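Local coordinates for RNA-dependent RNA Polymerase (Bombyx mori cytoplasmic polyhedrosis virus, PDB 6TZ0), which catalyses RNA-directed RNA synthesis, making plus strands by fully conservative transcription of the double-stranded genome and minus strands during genome replication, at residues Q509-N514 against T644-T649; D552-T557 against S707-T712; R657-K662 against V698-I703; E684-N689 against H694-S699; N718-V721 against L726-N729. All blocks are in the same frame, centred on the assembly; numbering follows the deposited sequence.

Contact 1: residues Q509-N514 against T644-T649; sequences QIYDLN and TSTHHT
Tyr511 reaches helix 644-665 and sets the phenol end of its ring between Thr646 and Thr649. Both methyls meet the ring at its edge, near its plane. Thr649 CG2 lies 3.6 Å from Tyr511 CE1, and Thr646 CG2 lies 3.9 Å from Tyr511 CE2 along the other margin. The hydroxyl fills the notch between them, with Tyr511 OH 3.3 Å from Thr646 CA. With CG anti to the carbonyl carbon (chi1 -61°), the ring extends from the loop and crosses both threonine side chains at about a right angle. The fit is mainly one of shape, and no hydrogen bond joins the two segments. Helix 644-665 is consistent with the motif B helix of the polymerase palm. The side chain of Thr649 is about 9 Å from those of Asp680 and Asp681, which bind magnesium. The polar end of Thr649 serves its own helix: OG1 donates to Ser645 O at 2.8 Å, from above the carbonyl plane. The same oxygen also accepts the Thr649 N-H, so two bonds grip it. Away from this packed end the contact thins out. Ser645 stays at the margin, its O 4.2 Å from Tyr511 OH. Tyr511 is itself partly exposed and also touches Ala517 and Gln519.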
# COMPACT_ATOMS: atom_id res chain seq x y z
N GLN A 509 11.24 4.00 -13.65
CA GLN A 509 12.52 3.95 -14.34
C GLN A 509 13.43 5.11 -13.97
O GLN A 509 14.64 5.01 -14.22
CB GLN A 509 12.30 3.93 -15.85
CG GLN A 509 11.45 2.79 -16.33
CD GLN A 509 12.03 1.44 -16.03
OE1 GLN A 509 13.24 1.23 -16.11
NE2 GLN A 509 11.17 0.50 -15.68
N ILE A 510 12.91 6.19 -13.39
CA ILE A 510 13.73 7.35 -13.08
C ILE A 510 14.60 7.13 -11.85
O ILE A 510 15.55 7.88 -11.62
CB ILE A 510 12.83 8.60 -12.93
CG1 ILE A 510 13.62 9.89 -13.15
CG2 ILE A 510 12.18 8.64 -11.57
CD1 ILE A 510 12.78 11.12 -13.35
N TYR A 511 14.32 6.08 -11.06
CA TYR A 511 15.17 5.78 -9.91
C TYR A 511 16.55 5.29 -10.32
O TYR A 511 17.50 5.44 -9.55
CB TYR A 511 14.54 4.72 -9.02
CG TYR A 511 13.22 5.08 -8.41
CD1 TYR A 511 13.10 6.14 -7.55
CD2 TYR A 511 12.10 4.28 -8.61
CE1 TYR A 511 11.90 6.46 -6.96
CE2 TYR A 511 10.90 4.59 -8.02
CZ TYR A 511 10.81 5.68 -7.20
OH TYR A 511 9.62 6.00 -6.60
N ASP A 512 16.68 4.72 -11.51
CA ASP A 512 17.95 4.26 -12.02
C ASP A 512 18.73 5.36 -12.74
O ASP A 512 19.78 5.07 -13.31
CB ASP A 512 17.74 3.09 -12.98
CG ASP A 512 17.19 1.87 -12.28
OD1 ASP A 512 17.46 1.71 -11.07
OD2 ASP A 512 16.47 1.09 -12.93
N LEU A 513 18.23 6.59 -12.72
CA LEU A 513 18.85 7.67 -13.46
C LEU A 513 19.30 8.82 -12.58
O LEU A 513 19.94 9.75 -13.07
CB LEU A 513 17.88 8.20 -14.52
CG LEU A 513 17.41 7.20 -15.57
CD1 LEU A 513 16.42 7.87 -16.47
CD2 LEU A 513 18.58 6.67 -16.36
N ASN A 514 18.98 8.78 -11.29
CA ASN A 514 19.37 9.81 -10.35
C ASN A 514 19.87 9.16 -9.07
O ASN A 514 19.93 7.93 -8.95
CB ASN A 514 18.21 10.75 -10.00
CG ASN A 514 17.78 11.59 -11.15
OD1 ASN A 514 16.63 11.51 -11.60
ND2 ASN A 514 18.69 12.41 -11.65
N THR A 644 1.66 4.76 -6.25
CA THR A 644 1.41 5.72 -5.18
C THR A 644 2.69 6.34 -4.63
O THR A 644 2.74 7.56 -4.43
CB THR A 644 0.57 5.08 -4.07
OG1 THR A 644 0.43 6.00 -2.99
CG2 THR A 644 1.13 3.73 -3.60
N SER A 645 3.73 5.56 -4.40
CA SER A 645 4.96 6.13 -3.87
C SER A 645 5.76 6.83 -4.95
O SER A 645 6.37 7.88 -4.69
CB SER A 645 5.78 5.03 -3.20
OG SER A 645 7.02 5.53 -2.72
N THR A 646 5.74 6.27 -6.17
CA THR A 646 6.49 6.85 -7.28
C THR A 646 5.94 8.20 -7.68
O THR A 646 6.72 9.06 -8.09
CB THR A 646 6.47 5.92 -8.49
OG1 THR A 646 5.14 5.79 -8.97
CG2 THR A 646 7.01 4.56 -8.12
N HIS A 647 4.63 8.41 -7.56
CA HIS A 647 4.04 9.71 -7.88
C HIS A 647 4.60 10.82 -7.01
O HIS A 647 5.09 11.83 -7.52
CB HIS A 647 2.52 9.65 -7.73
CG HIS A 647 1.84 10.95 -8.01
ND1 HIS A 647 1.65 11.91 -7.04
CD2 HIS A 647 1.30 11.45 -9.14
CE1 HIS A 647 1.03 12.95 -7.57
NE2 HIS A 647 0.81 12.69 -8.85
N HIS A 648 4.55 10.63 -5.69
CA HIS A 648 5.02 11.66 -4.78
C HIS A 648 6.53 11.83 -4.87
O HIS A 648 7.02 12.97 -4.81
CB HIS A 648 4.61 11.33 -3.35
CG HIS A 648 3.13 11.17 -3.17
ND1 HIS A 648 2.25 12.21 -3.35
CD2 HIS A 648 2.39 10.12 -2.78
CE1 HIS A 648 1.02 11.79 -3.11
NE2 HIS A 648 1.08 10.52 -2.76
N THR A 649 7.27 10.74 -5.10
CA THR A 649 8.72 10.83 -5.23
C THR A 649 9.12 11.62 -6.47
O THR A 649 9.95 12.54 -6.40
CB THR A 649 9.32 9.43 -5.28
OG1 THR A 649 8.94 8.71 -4.10
CG2 THR A 649 10.82 9.52 -5.34

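Contact 2: residues D552-T557 against S707-T712; sequences DASVTT and SGFATT
Phe709 holds CG anti to its carbonyl carbon (chi1 -58°), which carries the ring to Ser554 and Val555. Val555 has CG1 anti to the backbone N (chi1 175°), and its other branch, CG2, meets the ring. Both residues touch the ring at its edge, near its plane. Ser554 CB is 3.6 Å from Phe709 CD1, and Val555 CG2 is 3.9 Å from Phe709 CE1. The Val555 and Phe709 side chains run side by side and point the same way. Ser554 offers only its CB here, because its OG is hydrogen-bonded to Gly550 O. Gly708 has a positive phi and forms a Schellman motif at the end of helix 690-705, turning the chain toward strand 711-716. That strand pairs with strand 541-548 in the palm sheet. Leu651 and Val548 also touch the Phe709 side chain. Asp552, seen to bind UTP, is consistent with the second aspartate of motif A, after Asp547. No hydrogen bond crosses between the segments. The side-chain contact is buried and made by carbon atoms, while the serine hydroxyl is satisfied within its own turn. This implies an apolar join between the nucleotide-binding turn and the start of the edge strand.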
# COMPACT_ATOMS: atom_id res chain seq x y z
N ASP A 552 -1.45 13.04 0.72
CA ASP A 552 -2.42 12.32 -0.11
C ASP A 552 -3.76 13.05 -0.18
O ASP A 552 -4.45 12.95 -1.20
CB ASP A 552 -2.64 10.91 0.41
CG ASP A 552 -1.52 9.98 0.06
OD1 ASP A 552 -0.87 10.22 -0.97
OD2 ASP A 552 -1.29 9.00 0.79
N ALA A 553 -4.14 13.76 0.87
CA ALA A 553 -5.34 14.58 0.81
C ALA A 553 -5.10 15.91 0.12
O ALA A 553 -6.07 16.58 -0.24
CB ALA A 553 -5.88 14.81 2.22
N SER A 554 -3.84 16.30 -0.07
CA SER A 554 -3.53 17.60 -0.66
C SER A 554 -3.39 17.55 -2.17
O SER A 554 -3.54 18.59 -2.82
CB SER A 554 -2.24 18.15 -0.06
OG SER A 554 -2.37 18.40 1.32
N VAL A 555 -3.09 16.38 -2.74
CA VAL A 555 -2.92 16.25 -4.19
C VAL A 555 -4.30 16.35 -4.84
O VAL A 555 -5.12 15.45 -4.71
CB VAL A 555 -2.23 14.94 -4.56
CG1 VAL A 555 -2.17 14.75 -6.06
CG2 VAL A 555 -0.84 14.90 -3.97
N THR A 556 -4.55 17.44 -5.55
CA THR A 556 -5.82 17.63 -6.23
C THR A 556 -5.78 16.91 -7.57
O THR A 556 -4.89 16.12 -7.86
CB THR A 556 -6.12 19.12 -6.38
OG1 THR A 556 -5.15 19.72 -7.25
CG2 THR A 556 -6.04 19.81 -5.05
N THR A 557 -6.77 17.18 -8.42
CA THR A 557 -6.79 16.57 -9.75
C THR A 557 -5.78 17.25 -10.66
O THR A 557 -5.06 16.58 -11.44
CB THR A 557 -8.21 16.67 -10.32
OG1 THR A 557 -9.14 16.30 -9.30
CG2 THR A 557 -8.38 15.72 -11.46
N SER A 707 2.59 24.90 -5.14
CA SER A 707 2.11 23.66 -5.71
C SER A 707 0.90 23.10 -4.98
O SER A 707 0.43 22.02 -5.34
CB SER A 707 3.23 22.62 -5.72
OG SER A 707 2.77 21.40 -6.24
N GLY A 708 0.40 23.80 -3.98
CA GLY A 708 -0.80 23.38 -3.30
C GLY A 708 -0.59 22.52 -2.08
O GLY A 708 -1.44 21.68 -1.76
N PHE A 709 0.53 22.69 -1.38
CA PHE A 709 0.80 21.93 -0.17
C PHE A 709 1.04 22.88 0.99
O PHE A 709 1.44 24.03 0.79
CB PHE A 709 2.01 21.02 -0.34
CG PHE A 709 1.88 20.04 -1.46
CD1 PHE A 709 1.01 18.97 -1.37
CD2 PHE A 709 2.65 20.18 -2.60
CE1 PHE A 709 0.89 18.07 -2.40
CE2 PHE A 709 2.54 19.28 -3.63
CZ PHE A 709 1.66 18.22 -3.53
N ALA A 710 0.77 22.39 2.20
CA ALA A 710 1.13 23.10 3.42
C ALA A 710 2.37 22.44 4.00
O ALA A 710 2.43 21.21 4.11
CB ALA A 710 -0.02 23.09 4.42
N THR A 711 3.36 23.25 4.36
CA THR A 711 4.63 22.75 4.84
C THR A 711 4.95 23.31 6.21
O THR A 711 4.70 24.49 6.48
CB THR A 711 5.78 23.10 3.88
OG1 THR A 711 5.88 24.52 3.75
CG2 THR A 711 5.56 22.48 2.51
N THR A 712 5.48 22.47 7.08
CA THR A 712 6.11 22.90 8.32
C THR A 712 7.62 22.79 8.12
O THR A 712 8.12 21.72 7.76
CB THR A 712 5.66 22.07 9.51
OG1 THR A 712 4.23 22.16 9.65
CG2 THR A 712 6.30 22.58 10.78

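Contact 3: residues R657-K662 against V698-I703; sequences RGNELK and VSNASI
Asn659 on helix 657-662 inserts its amide among Ser699, Asn700 and Ile703 of helix 698-703. The polar part comes first. Asn659 ND2 donates to Asn700 OD1 at 2.9 Å, and the bond is rather bent. The donor stands above the carbonyl plane of Asn700, and the two amide planes are 74° apart. Asn659 has CG anti to the backbone N (chi1 -164°), which aims the amide at the other helix. Its ND2 also comes 3.2 Å from Ser699 O. That oxygen already accepts Ile703 N and Ser702 OG, which reach it from the same face of its plane.

The two helices are neighbours in the polymerase palm. Both touch Glu684 on strand 682-687, so they pack on the same side of the sheet, as motif B and motif D helices do. Their local axes approach to 10.2 Å and run at 121° to each other.

The apolar part belongs to Ile703. Ile703 and Asn659 run alongside each other, pointing opposite ways, with Ile703 CD1 3.6 Å from Asn659 CG and Ile703 CG2 3.5 Å from Asn659 ND2. The amide is thus bonded to Asn700 and packed against a branched aliphatic side chain.

The ionic part lies within one helix, away from the interface. Arg657 NH1 forms a salt bridge with Glu660 OE1 at 2.9 Å, using the syn lone pair of that oxygen. The other oxygen, Glu660 OE2, makes a weak hydrogen bond to Ser670 OG.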
# COMPACT_ATOMS: atom_id res chain seq x y z
N ARG A 657 14.41 19.97 -7.87
CA ARG A 657 15.49 20.13 -8.83
C ARG A 657 15.15 21.15 -9.92
O ARG A 657 16.04 21.86 -10.41
CB ARG A 657 15.84 18.78 -9.44
CG ARG A 657 16.45 17.80 -8.47
CD ARG A 657 17.85 18.24 -8.10
NE ARG A 657 18.54 17.24 -7.30
CZ ARG A 657 19.77 17.40 -6.81
NH1 ARG A 657 20.43 18.52 -7.03
NH2 ARG A 657 20.32 16.44 -6.09
N GLY A 658 13.87 21.28 -10.27
CA GLY A 658 13.48 22.33 -11.18
C GLY A 658 13.54 23.71 -10.55
O GLY A 658 13.75 24.69 -11.25
N ASN A 659 13.35 23.80 -9.23
CA ASN A 659 13.57 25.08 -8.58
C ASN A 659 15.05 25.44 -8.59
O ASN A 659 15.39 26.62 -8.68
CB ASN A 659 13.06 25.05 -7.15
CG ASN A 659 12.90 26.43 -6.56
OD1 ASN A 659 12.99 27.43 -7.27
ND2 ASN A 659 12.71 26.50 -5.26
N GLU A 660 15.92 24.44 -8.49
CA GLU A 660 17.36 24.68 -8.63
C GLU A 660 17.69 25.24 -10.01
O GLU A 660 18.41 26.24 -10.14
CB GLU A 660 18.12 23.38 -8.35
CG GLU A 660 19.62 23.50 -8.34
CD GLU A 660 20.29 22.21 -7.92
OE1 GLU A 660 19.58 21.22 -7.69
OE2 GLU A 660 21.54 22.19 -7.80
N LEU A 661 17.12 24.63 -11.06
CA LEU A 661 17.32 25.13 -12.43
C LEU A 661 16.71 26.52 -12.63
O LEU A 661 17.27 27.36 -13.35
CB LEU A 661 16.72 24.17 -13.44
CG LEU A 661 17.31 22.78 -13.56
CD1 LEU A 661 16.53 21.97 -14.57
CD2 LEU A 661 18.77 22.86 -13.94
N LYS A 662 15.56 26.78 -12.01
CA LYS A 662 14.88 28.07 -12.14
C LYS A 662 15.66 29.18 -11.46
O LYS A 662 15.75 30.29 -11.99
CB LYS A 662 13.48 27.96 -11.56
CG LYS A 662 12.62 29.20 -11.65
CD LYS A 662 12.25 29.50 -13.08
CE LYS A 662 11.17 30.55 -13.15
NZ LYS A 662 11.60 31.87 -12.63
N VAL A 698 14.06 28.97 1.69
CA VAL A 698 12.81 29.71 1.61
C VAL A 698 12.21 29.62 0.21
O VAL A 698 10.98 29.51 0.06
CB VAL A 698 13.04 31.17 2.07
CG1 VAL A 698 11.88 32.07 1.73
CG2 VAL A 698 13.22 31.19 3.56
N SER A 699 13.05 29.58 -0.83
CA SER A 699 12.52 29.45 -2.18
C SER A 699 11.93 28.06 -2.43
O SER A 699 10.90 27.94 -3.11
CB SER A 699 13.62 29.75 -3.20
OG SER A 699 14.62 28.76 -3.15
N ASN A 700 12.54 27.01 -1.87
CA ASN A 700 11.96 25.68 -1.96
C ASN A 700 10.64 25.58 -1.20
O ASN A 700 9.69 24.94 -1.68
CB ASN A 700 12.93 24.62 -1.44
CG ASN A 700 14.03 24.33 -2.41
OD1 ASN A 700 13.83 24.32 -3.62
ND2 ASN A 700 15.21 24.03 -1.88
N ALA A 701 10.56 26.21 -0.03
CA ALA A 701 9.31 26.20 0.72
C ALA A 701 8.21 26.95 -0.02
O ALA A 701 7.06 26.48 -0.06
CB ALA A 701 9.54 26.82 2.10
N SER A 702 8.55 28.08 -0.63
CA SER A 702 7.54 28.84 -1.37
C SER A 702 7.10 28.11 -2.63
O SER A 702 5.93 28.20 -3.02
CB SER A 702 8.08 30.22 -1.73
OG SER A 702 9.13 30.12 -2.67
N ILE A 703 8.00 27.35 -3.26
CA ILE A 703 7.58 26.63 -4.46
C ILE A 703 6.80 25.37 -4.11
O ILE A 703 6.03 24.88 -4.94
CB ILE A 703 8.81 26.36 -5.35
CG1 ILE A 703 8.38 26.18 -6.79
CG2 ILE A 703 9.53 25.10 -4.94
CD1 ILE A 703 9.52 26.33 -7.70

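Contact 4: residues E684-N689 against H694-S699; sequences EIFQGN and HDHAVS
Phe686 on the strand meets His696 and Ala697 on the helix. Phe686 CE1 stands over one face of the imidazole, offset toward its rim, and lies 3.5 Å from His696 ND1. The ring centroids are 5.0 Å apart and the planes are inclined at 59°. His696 CE1 lies near the phenyl edge, in plane, while the ring pair as a whole stays oblique. Across the ring, Phe686 CE2 packs on Ala697 CB at 3.9 Å. The backbone N of Ala697 lies over one face of the phenyl ring, toward its rim. His696 has CG anti to the backbone N (chi1 -165°), which sends the imidazole out to meet the strand.

This is the first half of a beta-alpha-beta crossover in the polymerase palm. Strand 682-687 leads through Gly688 and the N-cap residue Asn689 into helix 690-705, which lies against the sheet. The chain then returns in strand 711-716, parallel to the first, with strand 541-548 between them.

Outside this first shell, His696 ND1 makes a weak hydrogen bond with Cys671 N, and Leu672 also touches the imidazole. Ser699 OG sits at the edge of that ring, in plane, and donates to His696 O at 2.6 Å. Phe686 is held by backbone bonding to Leu542 on the neighbouring strand. Its side chain also touches Thr693 and Asn700 of helix 690-705.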
# COMPACT_ATOMS: atom_id res chain seq x y z
N GLU A 684 16.43 17.74 2.68
CA GLU A 684 17.27 18.67 1.94
C GLU A 684 18.50 19.04 2.75
O GLU A 684 18.41 19.32 3.94
CB GLU A 684 16.49 19.93 1.58
CG GLU A 684 15.36 19.68 0.62
CD GLU A 684 14.53 20.92 0.39
OE1 GLU A 684 14.74 21.91 1.11
OE2 GLU A 684 13.68 20.90 -0.52
N ILE A 685 19.66 19.04 2.09
CA ILE A 685 20.92 19.43 2.70
C ILE A 685 21.53 20.55 1.86
O ILE A 685 21.82 20.36 0.68
CB ILE A 685 21.89 18.25 2.82
CG1 ILE A 685 21.30 17.17 3.73
CG2 ILE A 685 23.19 18.70 3.41
CD1 ILE A 685 22.03 15.87 3.66
N PHE A 686 21.71 21.71 2.48
CA PHE A 686 22.30 22.88 1.83
C PHE A 686 23.66 23.16 2.47
O PHE A 686 23.84 22.95 3.67
CB PHE A 686 21.41 24.11 2.01
CG PHE A 686 20.03 23.93 1.47
CD1 PHE A 686 19.77 24.09 0.12
CD2 PHE A 686 18.98 23.62 2.31
CE1 PHE A 686 18.50 23.93 -0.38
CE2 PHE A 686 17.71 23.47 1.82
CZ PHE A 686 17.47 23.62 0.47
N GLN A 687 24.61 23.64 1.68
CA GLN A 687 25.92 23.99 2.22
C GLN A 687 26.39 25.32 1.64
O GLN A 687 26.41 25.49 0.42
CB GLN A 687 26.96 22.90 1.93
CG GLN A 687 28.29 23.13 2.63
CD GLN A 687 29.27 22.00 2.44
OE1 GLN A 687 29.02 21.08 1.67
NE2 GLN A 687 30.37 22.04 3.18
N GLY A 688 26.80 26.23 2.51
CA GLY A 688 27.31 27.52 2.10
C GLY A 688 27.26 28.54 3.21
O GLY A 688 27.56 28.21 4.36
N ASN A 689 26.92 29.78 2.89
CA ASN A 689 26.70 30.80 3.90
C ASN A 689 25.28 30.72 4.42
O ASN A 689 24.42 30.06 3.83
CB ASN A 689 26.96 32.20 3.33
CG ASN A 689 28.43 32.48 3.15
OD1 ASN A 689 29.24 32.21 4.03
ND2 ASN A 689 28.79 33.02 1.99
N HIS A 694 19.64 30.13 3.53
CA HIS A 694 18.31 30.58 3.93
C HIS A 694 17.48 31.00 2.72
O HIS A 694 16.29 30.68 2.65
CB HIS A 694 18.42 31.71 4.94
CG HIS A 694 17.10 32.22 5.42
ND1 HIS A 694 16.26 31.48 6.23
CD2 HIS A 694 16.48 33.41 5.23
CE1 HIS A 694 15.18 32.19 6.50
NE2 HIS A 694 15.28 33.36 5.91
N ASP A 695 18.11 31.67 1.74
CA ASP A 695 17.40 32.07 0.52
C ASP A 695 16.91 30.85 -0.26
O ASP A 695 15.76 30.81 -0.70
CB ASP A 695 18.32 32.94 -0.33
CG ASP A 695 17.59 33.65 -1.46
OD1 ASP A 695 16.35 33.55 -1.57
OD2 ASP A 695 18.27 34.33 -2.26
N HIS A 696 17.76 29.84 -0.39
CA HIS A 696 17.41 28.68 -1.20
C HIS A 696 16.37 27.82 -0.50
O HIS A 696 15.45 27.28 -1.15
CB HIS A 696 18.69 27.90 -1.52
CG HIS A 696 18.54 26.90 -2.61
ND1 HIS A 696 19.57 26.07 -2.99
CD2 HIS A 696 17.49 26.57 -3.40
CE1 HIS A 696 19.17 25.28 -3.97
NE2 HIS A 696 17.91 25.57 -4.24
N ALA A 697 16.43 27.72 0.83
CA ALA A 697 15.44 26.95 1.57
C ALA A 697 14.08 27.64 1.57
O ALA A 697 13.04 26.98 1.44
CB ALA A 697 15.92 26.70 2.99
N VAL A 698 14.06 28.97 1.69
CA VAL A 698 12.81 29.71 1.61
C VAL A 698 12.21 29.62 0.21
O VAL A 698 10.98 29.51 0.06
CB VAL A 698 13.04 31.17 2.07
CG1 VAL A 698 11.88 32.07 1.73
CG2 VAL A 698 13.22 31.19 3.56
N SER A 699 13.05 29.58 -0.83
CA SER A 699 12.52 29.45 -2.18
C SER A 699 11.93 28.06 -2.43
O SER A 699 10.90 27.94 -3.11
CB SER A 699 13.62 29.75 -3.20
OG SER A 699 14.62 28.76 -3.15

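Contact 5: residues N718-V721 against L726-N729; sequences NSIV and LVVN
Asn718 and Asn729 meet with their amide planes 82° apart. Asn718 CB sits off the plane of the Asn729 amide, between its two ends, 3.3 Å from Asn729 OD1 and 3.4 Å from Asn729 ND2. The pair lies beside the regular part of a beta hairpin, strands 720-722 and 725-727. Its place after the palm sheet is consistent with motif E of viral polymerases. Ile720 and Val727 form an antiparallel hydrogen-bonded pair. Ile720 N donates to Val727 O at 2.9 Å, and Val727 N returns the bond to Ile720 O. The second bond is nearly straight (173°), the first more bent. On the face of Ile720 and Val727, the two side chains lie side by side, and Met532 touches both. The face of Val721 and Leu726 carries the non-hydrogen-bonded pair. Leu726 has CG anti to its backbone N (chi1 175°), and its CD1 packs on Val721 CG2 at 3.7 Å. The side chain of Val721 is about 7 Å from that of Asp681, a magnesium ligand. Farther back, Ser719 CB touches Val728 CG2, while Ser719 OG is hydrogen-bonded to Ser716 OG. Val728 CA makes a CA-H...O contact of 3.4 Å with Asn718 O.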
# COMPACT_ATOMS: atom_id res chain seq x y z
N ASN A 718 22.15 21.20 13.09
CA ASN A 718 22.83 20.01 13.57
C ASN A 718 21.90 18.83 13.83
O ASN A 718 22.24 17.95 14.63
CB ASN A 718 23.64 20.34 14.81
CG ASN A 718 22.84 21.08 15.86
OD1 ASN A 718 21.63 21.23 15.75
ND2 ASN A 718 23.53 21.59 16.87
N SER A 719 20.76 18.74 13.14
CA SER A 719 19.88 17.59 13.32
C SER A 719 19.07 17.37 12.05
O SER A 719 18.61 18.32 11.42
CB SER A 719 18.93 17.79 14.51
OG SER A 719 18.03 18.85 14.29
N ILE A 720 18.88 16.10 11.69
CA ILE A 720 18.24 15.73 10.44
C ILE A 720 17.39 14.48 10.67
O ILE A 720 17.74 13.62 11.48
CB ILE A 720 19.29 15.55 9.32
CG1 ILE A 720 18.65 15.52 7.93
CG2 ILE A 720 20.21 14.36 9.56
CD1 ILE A 720 18.11 16.84 7.50
N VAL A 721 16.24 14.41 10.01
CA VAL A 721 15.28 13.32 10.17
C VAL A 721 14.97 12.75 8.80
O VAL A 721 14.62 13.49 7.88
CB VAL A 721 13.97 13.78 10.84
CG1 VAL A 721 13.08 12.59 11.13
CG2 VAL A 721 14.20 14.59 12.09
N LEU A 726 16.51 9.62 13.41
CA LEU A 726 17.05 10.93 13.74
C LEU A 726 18.56 10.84 13.88
O LEU A 726 19.07 9.99 14.60
CB LEU A 726 16.43 11.46 15.03
CG LEU A 726 16.96 12.77 15.61
CD1 LEU A 726 16.80 13.89 14.64
CD2 LEU A 726 16.23 13.10 16.89
N VAL A 727 19.27 11.72 13.18
CA VAL A 727 20.71 11.85 13.30
C VAL A 727 21.02 13.26 13.79
O VAL A 727 20.53 14.24 13.22
CB VAL A 727 21.42 11.57 11.96
CG1 VAL A 727 22.91 11.83 12.08
CG2 VAL A 727 21.18 10.13 11.53
N VAL A 728 21.79 13.35 14.87
CA VAL A 728 22.19 14.63 15.46
C VAL A 728 23.70 14.58 15.63
O VAL A 728 24.20 13.93 16.55
CB VAL A 728 21.50 14.89 16.81
CG1 VAL A 728 21.94 16.21 17.37
CG2 VAL A 728 20.00 14.87 16.68
N ASN A 729 24.43 15.28 14.76
CA ASN A 729 25.89 15.48 14.83
C ASN A 729 26.67 14.18 14.80
O ASN A 729 27.51 13.91 15.67
CB ASN A 729 26.27 16.32 16.06
CG ASN A 729 25.97 17.77 15.87
OD1 ASN A 729 26.23 18.33 14.82
ND2 ASN A 729 25.44 18.40 16.91

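Overall arrangement
All five contacts lie within the catalytic polymerase region. Along the chain, contacts 1 and 2 interleave. Contacts 3 and 4 fall within the span between the two segments of contact 2, and contact 5 follows. Contacts 1 and 3 both use helix 644-665, with centres about 19 Å apart. Contacts 3 and 4 share Val698 and Ser699 on helix 690-705, and their centres are about 10 Å apart. Contacts 2 and 4 reach the same four-stranded sheet, which carries Asp547. Contact 1 touches contact 2 through His648 and Asp552. Contact 5 lies in the following hairpin, centred about 17 Å from contact 4, with nearest atoms about 4 Å apart. Together they join palm helices, sheet and hairpin.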